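Local coordinates for naphthalene dioxygenase small subunit (Rhodococcus sp., PDB 2B1X), which forms the NTF2-like small subunit of naphthalene 1,2-dioxygenase, a Rieske non-heme iron enzyme that oxidises naphthalene, at residues L42-P47 with R154-D159; V46-T51 with D59-M64; K114-L119 with S135-D140; L121-G126 with N167-M172. One frame throughout, in Å; residues are numbered along the deposited sequence.

Contact 1. Residues L42-P47 with R154-D159; sequences LSYVVP and RVVLLD
The ring of Tyr-44 and the guanidinium of Arg-154 stand side by side, their planes 73° apart. Ring carbon CE1 of Tyr-44 lies at the guanidinium edge but makes its nearest approach to the aliphatic part of the arginine, 3.7 Å from CD of Arg-154. That methylene and CG2 of Val-156 both meet the ring obliquely. Both long side chains set off with CG anti to the backbone N (chi1 -173° for Tyr-44), which carries them out together, and their polar ends find partners farther off: the tyrosine hydroxyl bonds to Met-172, the guanidinium to Asp-140 and Glu-22.

Branched residues, suited to extended backbone, fill the same face beyond them: CG2 of Val-46 rests 4.1 Å from CB of Val-156. On the reverse face the Pro-47 ring and the Leu-157 side chain cross at about a right angle, CG of Pro-47 3.8 Å from CD1 of Leu-157. The backbones are joined by Arg-154 N to Ser-43 O, Val-45 N to Arg-154 O and Val-156 N to Val-45 O, the last 2.9 Å long. Pro-47 has no N-H to continue this pattern, and its CD instead lies 3.2 Å from Val-156 O. A water takes over, donating to Pro-47 O and Val-156 O while accepting from Leu-158 N. The result is the parallel strand pair within the mixed, otherwise largely antiparallel sheet of an NTF2-like fold.

Contact 2. Residues V46-T51 with D59-M64; sequences VPIRVT and DVVEGM
Ile-48 and Val-61 interlock where strand 42-49 makes a short antiparallel pairing with residues 60-61, at the margin of the NTF2-like domain. The protruding methyl CG2 of Val-61 enters the notch between the side chains of Ile-48 and Val-50, 3.8 Å from CG2 of Ile-48 and 4.0 Å from CG1 of Val-50. The longer arm of Ile-48 runs beside Met-64, its CD1 3.7 Å from CG of the methionine; the pliable thioether chain suits this corner, where residues 62-63 turn the chain. On the other side CG1 of Val-60 meets the ring carbon CB of Pro-47. The large subunit packs on Val-50, Val-61 and Met-64, so these apolar residues also face a subunit interface.

Arg-49 and Val-60 form a non-hydrogen-bonded pair, flanked by bonds from Val-61 N to Ile-48 O and from Val-50 N to Asp-59 O. Because residues 62-63 lead the chain off, a water completes the edge, accepting from Ile-48 N and donating to the carbonyls of Val-61 and Met-64. Asp-59 has CG lodged between its backbone N and carbonyl carbon (chi1 66°), which turns the carboxylate to the side of Arg-49. The guanidinium grips it side-on with planes 50° apart: NE of Arg-49 reaches OD1 of Asp-59 from above the carboxylate plane, while NH2 of Arg-49 meets the syn lone pair of Asp-59 OD2 at 2.8 Å.

Contact 3. Residues K114-L119 with S135-D140; sequences KVTSNL and SGERTD
The hydroxyl OG of Ser-117 is met by two nitrogens of Arg-138 and by a water coming in at roughly a right angle to them. NH2 of Arg-138 donates to Ser-117 OG at 3.2 Å, the oxygen lying in the guanidinium plane, and NE adds a weak bond; the water stands 2.6 Å from Ser-117 OG. OG sits between the serine's backbone N and carbonyl carbon (chi1 47°), tilted toward the Arg-138 strand, and the compact side chain lets the guanidinium present its NE/NH2 edge to the hydroxyl. The bend of Arg-138 at chi3 (-60°) swings NE and NH2 back to that hydroxyl, while CD of Arg-138, set by chi1 and chi2, packs 4.0 Å from CD2 of Leu-119. Thus one side chain donates to a buried hydroxyl and packs on an apolar neighbour, while its NH1 forms a salt bridge with the terminal carboxylate of Met-172. Asp-140, on the same face, pairs with Arg-154.

The opposite face is polar and nears the second subunit. Methyl CG2 of Thr-116 lies 3.6 Å from CD of Glu-137, whose salt bridge with Arg-103 probably offsets its charge; OD1 of Asn-118 accepts from Arg-96 of the second subunit. Beta-branched Thr-116 and Thr-139 lie side by side, suited to extended chain.

Backbone bonds run in pairs at Val-115 with Asp-140, Ser-117 with Arg-138, and Leu-119 with Gly-136, the shortest being Asp-140 N to Val-115 O at 2.7 Å. Gly-136 is almost fully extended, a conformation glycine takes easily. The strands run at 169°, a regular antiparallel beta hairpin in the central sheet of the NTF2-like fold.

Contact 4. Residues L121-G126 with N167-M172; sequences LYRTRG and NLALIM
Arg-123 grips Asn-167 end-on, NH1 and NH2 both donating to the one amide oxygen. NH2 of Arg-123 is 2.9 Å from OD1 of Asn-167, and NH1 is 3.1 Å from that same OD1; the oxygen lies in the guanidinium plane while the amide is turned 41° from it. NH1 adds a weak bond to the backbone O of Asn-167. CG of Leu-170 lies over one guanidinium face, and its CD1 rests on the extended shaft, 3.8 Å from CG of Arg-123. Glu-89, in salt bridge with NH2, probably offsets the charge, while the hydroxyls of Ser-93 (to NE) and Thr-165 (to NH1) help to fix the rotation of the buried group.

Elsewhere the fit is looser. CD2 of Leu-121 touches CG of Met-172 at 4.0 Å and CD1 of Leu-170 at 4.2 Å, contacts of methyls and methylenes alone. No backbone bond joins the segments, whose nearest CA atoms, Leu-121 to Met-172, are 7.5 Å apart. Toward the partly exposed Gly-126 the chains separate, and Arg-125 turns to Glu-374 of the large subunit. This is an irregular C-terminal tail laid across the sheet of an NTF2-like subunit by side chains.

Contacts 3 and 4 are buried and contacts 1 and 2 partly buried, contact 2 lying farthest out. Contacts 1 and 3 lie in the middle of the sheet, their centres about 7 and 8 Å from the centre of the chain, and rely on regular backbone bonding, parallel in one and antiparallel in the other. Contact 2 lies farther along strand 42-49, shared with contact 1, at the periphery, where pairing is brief and a salt bridge takes part. Contact 4 shares strand 112-124 with contact 3 but has no backbone-to-backbone bonds, since the tail is no strand; all donors are on the Arg-123 side chain. The C-terminal carboxylate of contact 4 is bound by side chains of contacts 1 and 3.

Contact 1. Residues L42-P47 with R154-D159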
# COMPACT_ATOMS: atom_id res chain seq x y z
N LEU B 42 -15.70 17.79 -30.49
CA LEU B 42 -15.23 16.88 -29.42
C LEU B 42 -16.14 16.92 -28.20
O LEU B 42 -16.55 18.01 -27.75
CB LEU B 42 -13.79 17.19 -28.98
CG LEU B 42 -13.27 16.45 -27.73
CD1 LEU B 42 -12.88 15.00 -28.07
CD2 LEU B 42 -12.08 17.16 -27.07
N SER B 43 -16.46 15.74 -27.69
CA SER B 43 -16.99 15.55 -26.34
C SER B 43 -16.11 14.56 -25.58
O SER B 43 -15.94 13.40 -25.99
CB SER B 43 -18.43 15.04 -26.39
OG SER B 43 -18.85 14.69 -25.08
N TYR B 44 -15.51 15.03 -24.48
CA TYR B 44 -14.61 14.23 -23.68
C TYR B 44 -15.16 14.21 -22.27
O TYR B 44 -15.15 15.24 -21.60
CB TYR B 44 -13.18 14.81 -23.69
CG TYR B 44 -12.13 13.93 -23.02
CD1 TYR B 44 -11.23 13.18 -23.77
CD2 TYR B 44 -12.04 13.86 -21.64
CE1 TYR B 44 -10.28 12.38 -23.17
CE2 TYR B 44 -11.10 13.05 -21.01
CZ TYR B 44 -10.22 12.31 -21.79
OH TYR B 44 -9.29 11.51 -21.16
N VAL B 45 -15.68 13.05 -21.83
CA VAL B 45 -16.24 12.99 -20.46
C VAL B 45 -15.81 11.83 -19.57
O VAL B 45 -15.62 10.70 -20.03
CB VAL B 45 -17.81 13.25 -20.37
CG1 VAL B 45 -18.39 13.84 -21.69
CG2 VAL B 45 -18.59 12.06 -19.86
N VAL B 46 -15.63 12.14 -18.29
CA VAL B 46 -15.31 11.17 -17.24
C VAL B 46 -16.43 11.23 -16.20
O VAL B 46 -16.48 12.16 -15.39
CB VAL B 46 -13.95 11.50 -16.59
CG1 VAL B 46 -13.54 10.46 -15.54
CG2 VAL B 46 -12.87 11.68 -17.70
N PRO B 47 -17.35 10.28 -16.23
CA PRO B 47 -18.48 10.25 -15.30
C PRO B 47 -18.11 9.88 -13.88
O PRO B 47 -17.08 9.25 -13.62
CB PRO B 47 -19.39 9.15 -15.87
CG PRO B 47 -18.96 9.03 -17.27
CD PRO B 47 -17.47 9.22 -17.26
N ARG B 154 -15.10 10.71 -26.51
CA ARG B 154 -14.56 9.70 -25.61
C ARG B 154 -15.28 9.80 -24.28
O ARG B 154 -15.44 10.90 -23.72
CB ARG B 154 -13.05 9.88 -25.42
CG ARG B 154 -12.50 8.98 -24.30
CD ARG B 154 -10.98 8.88 -24.25
NE ARG B 154 -10.47 8.09 -25.38
CZ ARG B 154 -9.26 8.22 -25.88
NH1 ARG B 154 -8.44 9.13 -25.38
NH2 ARG B 154 -8.87 7.45 -26.89
N VAL B 155 -15.70 8.64 -23.78
CA VAL B 155 -16.17 8.51 -22.40
C VAL B 155 -15.21 7.58 -21.65
O VAL B 155 -15.01 6.41 -22.05
CB VAL B 155 -17.60 7.89 -22.38
CG1 VAL B 155 -18.08 7.62 -20.94
CG2 VAL B 155 -18.61 8.73 -23.16
N VAL B 156 -14.61 8.07 -20.57
CA VAL B 156 -13.73 7.24 -19.73
C VAL B 156 -14.50 6.87 -18.49
O VAL B 156 -14.72 7.70 -17.64
CB VAL B 156 -12.41 7.94 -19.32
CG1 VAL B 156 -11.46 6.96 -18.59
CG2 VAL B 156 -11.67 8.50 -20.56
N LEU B 157 -14.95 5.61 -18.43
CA LEU B 157 -15.59 5.07 -17.24
C LEU B 157 -14.61 4.32 -16.32
O LEU B 157 -14.19 3.19 -16.61
CB LEU B 157 -16.70 4.10 -17.65
CG LEU B 157 -17.92 4.01 -16.73
CD1 LEU B 157 -18.46 5.37 -16.28
CD2 LEU B 157 -19.06 3.14 -17.40
N LEU B 158 -14.27 4.92 -15.19
CA LEU B 158 -13.28 4.31 -14.30
C LEU B 158 -13.94 3.26 -13.42
O LEU B 158 -15.09 3.41 -13.01
CB LEU B 158 -12.58 5.37 -13.45
CG LEU B 158 -11.88 6.49 -14.25
CD1 LEU B 158 -11.53 7.68 -13.32
CD2 LEU B 158 -10.61 5.95 -14.92
N ASP B 159 -13.18 2.20 -13.11
CA ASP B 159 -13.58 1.17 -12.12
C ASP B 159 -13.41 1.57 -10.67
O ASP B 159 -12.93 0.78 -9.84
CB ASP B 159 -12.80 -0.10 -12.42
CG ASP B 159 -12.91 -0.47 -13.88
OD1 ASP B 159 -14.08 -0.46 -14.37
OD2 ASP B 159 -11.92 -0.68 -14.62
O HOH W 1 -15.53 7.52 -14.91

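Contact 2. Residues V46-T51 with D59-M64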
# COMPACT_ATOMS: atom_id res chain seq x y z
N VAL B 46 -15.63 12.14 -18.29
CA VAL B 46 -15.31 11.17 -17.24
C VAL B 46 -16.43 11.23 -16.20
O VAL B 46 -16.48 12.16 -15.39
CB VAL B 46 -13.95 11.50 -16.59
CG1 VAL B 46 -13.54 10.46 -15.54
CG2 VAL B 46 -12.87 11.68 -17.70
N PRO B 47 -17.35 10.28 -16.23
CA PRO B 47 -18.48 10.25 -15.30
C PRO B 47 -18.11 9.88 -13.88
O PRO B 47 -17.08 9.25 -13.62
CB PRO B 47 -19.39 9.15 -15.87
CG PRO B 47 -18.96 9.03 -17.27
CD PRO B 47 -17.47 9.22 -17.26
N ILE B 48 -18.99 10.27 -12.95
CA ILE B 48 -18.91 9.85 -11.56
C ILE B 48 -19.73 8.59 -11.41
O ILE B 48 -20.79 8.47 -12.01
CB ILE B 48 -19.45 10.96 -10.62
CG1 ILE B 48 -18.67 12.27 -10.84
CG2 ILE B 48 -19.31 10.51 -9.14
CD1 ILE B 48 -19.20 13.39 -10.00
N ARG B 49 -19.21 7.65 -10.60
CA ARG B 49 -19.94 6.44 -10.24
C ARG B 49 -20.06 6.39 -8.72
O ARG B 49 -19.17 6.87 -8.02
CB ARG B 49 -19.16 5.20 -10.69
CG ARG B 49 -19.08 5.05 -12.19
CD ARG B 49 -18.28 3.87 -12.66
NE ARG B 49 -19.09 2.69 -12.48
CZ ARG B 49 -18.73 1.45 -12.75
NH1 ARG B 49 -17.53 1.19 -13.25
NH2 ARG B 49 -19.59 0.46 -12.50
N VAL B 50 -21.15 5.79 -8.24
CA VAL B 50 -21.38 5.52 -6.83
C VAL B 50 -21.72 4.04 -6.64
O VAL B 50 -22.36 3.45 -7.49
CB VAL B 50 -22.47 6.44 -6.22
CG1 VAL B 50 -22.03 7.96 -6.27
CG2 VAL B 50 -23.82 6.28 -6.94
N THR B 51 -21.31 3.46 -5.51
CA THR B 51 -21.67 2.07 -5.18
C THR B 51 -23.19 1.94 -5.04
O THR B 51 -23.83 2.70 -4.31
CB THR B 51 -20.99 1.62 -3.86
OG1 THR B 51 -19.57 1.82 -3.94
CG2 THR B 51 -21.16 0.09 -3.66
N ASP B 59 -25.22 2.85 -12.03
CA ASP B 59 -24.48 3.46 -10.95
C ASP B 59 -23.73 4.73 -11.38
O ASP B 59 -22.94 5.29 -10.60
CB ASP B 59 -23.57 2.44 -10.24
CG ASP B 59 -22.43 1.91 -11.12
OD1 ASP B 59 -22.11 2.48 -12.18
OD2 ASP B 59 -21.76 0.90 -10.79
N VAL B 60 -24.03 5.18 -12.60
CA VAL B 60 -23.42 6.39 -13.16
C VAL B 60 -24.25 7.62 -12.80
O VAL B 60 -25.45 7.63 -13.02
CB VAL B 60 -23.29 6.32 -14.71
CG1 VAL B 60 -22.79 7.68 -15.28
CG2 VAL B 60 -22.31 5.21 -15.12
N VAL B 61 -23.59 8.64 -12.25
CA VAL B 61 -24.24 9.86 -11.80
C VAL B 61 -24.79 10.70 -12.98
O VAL B 61 -24.14 10.89 -14.01
CB VAL B 61 -23.30 10.69 -10.89
CG1 VAL B 61 -23.90 12.06 -10.59
CG2 VAL B 61 -23.01 9.94 -9.57
N GLU B 62 -26.02 11.18 -12.82
CA GLU B 62 -26.63 12.06 -13.79
C GLU B 62 -26.41 13.53 -13.40
O GLU B 62 -26.61 13.92 -12.24
CB GLU B 62 -28.13 11.73 -13.96
CG GLU B 62 -28.36 10.32 -14.48
CD GLU B 62 -29.82 9.93 -14.62
OE1 GLU B 62 -30.71 10.81 -14.46
OE2 GLU B 62 -30.09 8.74 -14.88
N GLY B 63 -25.96 14.33 -14.37
CA GLY B 63 -25.91 15.78 -14.22
C GLY B 63 -24.58 16.32 -13.73
O GLY B 63 -24.34 17.51 -13.83
N MET B 64 -23.74 15.44 -13.20
CA MET B 64 -22.43 15.79 -12.64
C MET B 64 -21.41 14.80 -13.13
O MET B 64 -21.72 13.64 -13.42
CB MET B 64 -22.46 15.81 -11.11
CG MET B 64 -21.25 16.50 -10.43
SD MET B 64 -20.76 18.17 -11.02
CE MET B 64 -22.34 18.91 -10.93
O HOH W 2 -21.43 11.13 -14.33

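Contact 3. Residues K114-L119 with S135-D140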
# COMPACT_ATOMS: atom_id res chain seq x y z
N LYS B 114 -16.93 2.98 -33.66
CA LYS B 114 -17.04 2.87 -32.21
C LYS B 114 -15.90 2.00 -31.69
O LYS B 114 -15.76 0.81 -32.03
CB LYS B 114 -18.41 2.31 -31.79
CG LYS B 114 -19.62 3.10 -32.33
CD LYS B 114 -20.98 2.53 -31.82
CE LYS B 114 -22.15 3.42 -32.27
NZ LYS B 114 -23.46 2.67 -32.24
N VAL B 115 -15.05 2.61 -30.88
CA VAL B 115 -13.82 1.98 -30.47
C VAL B 115 -13.79 1.95 -28.95
O VAL B 115 -13.88 2.99 -28.32
CB VAL B 115 -12.60 2.71 -31.05
CG1 VAL B 115 -11.31 2.04 -30.64
CG2 VAL B 115 -12.72 2.78 -32.59
N THR B 116 -13.70 0.74 -28.42
CA THR B 116 -13.72 0.48 -26.97
C THR B 116 -12.41 -0.20 -26.54
O THR B 116 -12.02 -1.22 -27.10
CB THR B 116 -14.92 -0.43 -26.61
OG1 THR B 116 -16.12 0.09 -27.19
CG2 THR B 116 -15.20 -0.35 -25.12
N SER B 117 -11.74 0.40 -25.57
CA SER B 117 -10.50 -0.19 -25.05
C SER B 117 -10.44 -0.17 -23.53
O SER B 117 -11.03 0.71 -22.91
CB SER B 117 -9.29 0.52 -25.65
OG SER B 117 -9.41 1.93 -25.60
N ASN B 118 -9.72 -1.15 -22.95
CA ASN B 118 -9.38 -1.10 -21.53
C ASN B 118 -8.14 -0.25 -21.31
O ASN B 118 -7.18 -0.32 -22.07
CB ASN B 118 -9.18 -2.52 -21.00
CG ASN B 118 -10.48 -3.25 -20.89
OD1 ASN B 118 -11.55 -2.65 -21.12
ND2 ASN B 118 -10.42 -4.53 -20.58
N LEU B 119 -8.19 0.60 -20.28
CA LEU B 119 -7.08 1.51 -20.01
C LEU B 119 -6.63 1.24 -18.61
O LEU B 119 -7.45 1.28 -17.68
CB LEU B 119 -7.48 2.99 -20.15
CG LEU B 119 -6.48 4.00 -19.56
CD1 LEU B 119 -5.16 4.10 -20.34
CD2 LEU B 119 -7.13 5.39 -19.44
N SER B 135 -7.86 2.58 -13.47
CA SER B 135 -8.31 1.53 -14.40
C SER B 135 -9.68 1.92 -14.94
O SER B 135 -10.48 2.49 -14.22
CB SER B 135 -8.44 0.20 -13.69
OG SER B 135 -9.15 -0.72 -14.52
N GLY B 136 -9.97 1.59 -16.18
CA GLY B 136 -11.28 1.97 -16.71
C GLY B 136 -11.52 1.53 -18.12
O GLY B 136 -10.63 0.97 -18.77
N GLU B 137 -12.71 1.82 -18.62
CA GLU B 137 -13.01 1.54 -19.99
C GLU B 137 -13.27 2.83 -20.76
O GLU B 137 -14.00 3.70 -20.30
CB GLU B 137 -14.19 0.57 -20.10
CG GLU B 137 -14.41 0.07 -21.51
CD GLU B 137 -15.49 -1.01 -21.58
OE1 GLU B 137 -16.66 -0.70 -21.26
OE2 GLU B 137 -15.16 -2.16 -21.96
N ARG B 138 -12.64 2.95 -21.92
CA ARG B 138 -12.84 4.10 -22.80
C ARG B 138 -13.69 3.65 -23.95
O ARG B 138 -13.38 2.65 -24.60
CB ARG B 138 -11.52 4.65 -23.34
CG ARG B 138 -10.43 4.80 -22.27
CD ARG B 138 -9.18 5.50 -22.82
NE ARG B 138 -8.65 4.70 -23.92
CZ ARG B 138 -7.57 5.00 -24.64
NH1 ARG B 138 -6.86 6.09 -24.35
NH2 ARG B 138 -7.20 4.19 -25.62
N THR B 139 -14.79 4.38 -24.16
CA THR B 139 -15.62 4.23 -25.33
C THR B 139 -15.51 5.49 -26.18
O THR B 139 -15.87 6.57 -25.71
CB THR B 139 -17.09 3.95 -24.89
OG1 THR B 139 -17.07 2.79 -24.04
CG2 THR B 139 -17.95 3.50 -26.08
N ASP B 140 -15.03 5.32 -27.42
CA ASP B 140 -14.70 6.42 -28.32
C ASP B 140 -15.53 6.37 -29.60
O ASP B 140 -16.02 5.31 -30.03
CB ASP B 140 -13.22 6.43 -28.75
CG ASP B 140 -12.24 6.40 -27.59
OD1 ASP B 140 -12.62 6.72 -26.42
OD2 ASP B 140 -11.04 6.03 -27.75
O HOH W 3 -11.00 3.49 -26.86

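Contact 4. Residues L121-G126 with N167-M172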
# COMPACT_ATOMS: atom_id res chain seq x y z
N LEU B 121 -3.91 3.21 -16.38
CA LEU B 121 -3.02 4.37 -16.40
C LEU B 121 -2.14 4.33 -15.15
O LEU B 121 -2.68 4.29 -14.04
CB LEU B 121 -3.85 5.64 -16.44
CG LEU B 121 -3.04 6.96 -16.35
CD1 LEU B 121 -2.25 7.25 -17.58
CD2 LEU B 121 -3.93 8.11 -15.99
N TYR B 122 -0.82 4.29 -15.35
CA TYR B 122 0.15 4.24 -14.27
C TYR B 122 0.71 5.62 -14.06
O TYR B 122 0.92 6.33 -15.04
CB TYR B 122 1.28 3.22 -14.61
CG TYR B 122 2.38 3.08 -13.55
CD1 TYR B 122 2.29 2.15 -12.55
CD2 TYR B 122 3.54 3.88 -13.59
CE1 TYR B 122 3.31 1.99 -11.59
CE2 TYR B 122 4.54 3.77 -12.64
CZ TYR B 122 4.43 2.84 -11.65
OH TYR B 122 5.42 2.75 -10.74
N ARG B 123 0.96 6.04 -12.82
CA ARG B 123 1.42 7.44 -12.56
C ARG B 123 2.37 7.56 -11.35
O ARG B 123 2.03 7.08 -10.30
CB ARG B 123 0.21 8.38 -12.37
CG ARG B 123 0.58 9.90 -12.22
CD ARG B 123 -0.55 10.75 -11.58
NE ARG B 123 -0.39 12.19 -11.79
CZ ARG B 123 -1.29 13.10 -11.45
NH1 ARG B 123 -2.41 12.73 -10.80
NH2 ARG B 123 -1.07 14.39 -11.70
N THR B 124 3.57 8.16 -11.53
CA THR B 124 4.41 8.56 -10.39
C THR B 124 4.77 10.05 -10.50
O THR B 124 4.81 10.59 -11.59
CB THR B 124 5.74 7.74 -10.28
OG1 THR B 124 6.54 7.96 -11.46
CG2 THR B 124 5.49 6.20 -10.27
N ARG B 125 5.07 10.65 -9.37
CA ARG B 125 5.57 12.05 -9.31
C ARG B 125 6.70 12.16 -8.30
O ARG B 125 6.69 11.49 -7.25
CB ARG B 125 4.45 13.02 -8.90
CG ARG B 125 3.27 13.11 -9.86
CD ARG B 125 2.27 14.29 -9.57
NE ARG B 125 2.96 15.58 -9.41
CZ ARG B 125 3.58 16.24 -10.38
NH1 ARG B 125 3.63 15.72 -11.60
NH2 ARG B 125 4.20 17.40 -10.12
N GLY B 126 7.71 12.97 -8.63
CA GLY B 126 8.79 13.24 -7.69
C GLY B 126 9.58 12.01 -7.31
O GLY B 126 9.65 11.04 -8.06
N ASN B 167 -5.42 14.29 -8.51
CA ASN B 167 -6.08 15.19 -9.46
C ASN B 167 -6.21 14.46 -10.81
O ASN B 167 -5.58 13.44 -11.02
CB ASN B 167 -5.41 16.59 -9.58
CG ASN B 167 -3.89 16.56 -9.92
OD1 ASN B 167 -3.42 15.67 -10.61
ND2 ASN B 167 -3.13 17.57 -9.43
N LEU B 168 -7.03 14.97 -11.71
CA LEU B 168 -7.06 14.44 -13.04
C LEU B 168 -6.38 15.43 -13.96
O LEU B 168 -7.01 16.06 -14.81
CB LEU B 168 -8.49 14.11 -13.48
CG LEU B 168 -9.15 12.92 -12.77
CD1 LEU B 168 -10.58 12.74 -13.34
CD2 LEU B 168 -8.37 11.63 -12.89
N ALA B 169 -5.10 15.60 -13.72
CA ALA B 169 -4.26 16.52 -14.49
C ALA B 169 -3.81 15.91 -15.82
O ALA B 169 -3.40 16.64 -16.75
CB ALA B 169 -3.05 16.98 -13.63
N LEU B 170 -3.91 14.58 -15.93
CA LEU B 170 -3.49 13.83 -17.12
C LEU B 170 -4.69 13.49 -18.01
O LEU B 170 -5.73 13.08 -17.52
CB LEU B 170 -2.78 12.51 -16.70
CG LEU B 170 -1.48 12.56 -15.86
CD1 LEU B 170 -1.01 11.15 -15.47
CD2 LEU B 170 -0.36 13.31 -16.62
N ILE B 171 -4.55 13.66 -19.31
CA ILE B 171 -5.53 13.18 -20.25
C ILE B 171 -5.48 11.64 -20.39
O ILE B 171 -4.38 11.05 -20.50
CB ILE B 171 -5.35 13.90 -21.61
CG1 ILE B 171 -5.53 15.42 -21.44
CG2 ILE B 171 -6.35 13.35 -22.62
CD1 ILE B 171 -5.11 16.24 -22.67
N MET B 172 -6.65 11.00 -20.35
CA MET B 172 -6.74 9.54 -20.37
C MET B 172 -7.19 9.02 -21.76
O MET B 172 -8.06 9.59 -22.44
CB MET B 172 -7.73 9.07 -19.31
CG MET B 172 -7.22 9.20 -17.89
SD MET B 172 -8.49 9.29 -16.63
CE MET B 172 -9.15 10.89 -16.93
OXT MET B 172 -6.71 8.00 -22.28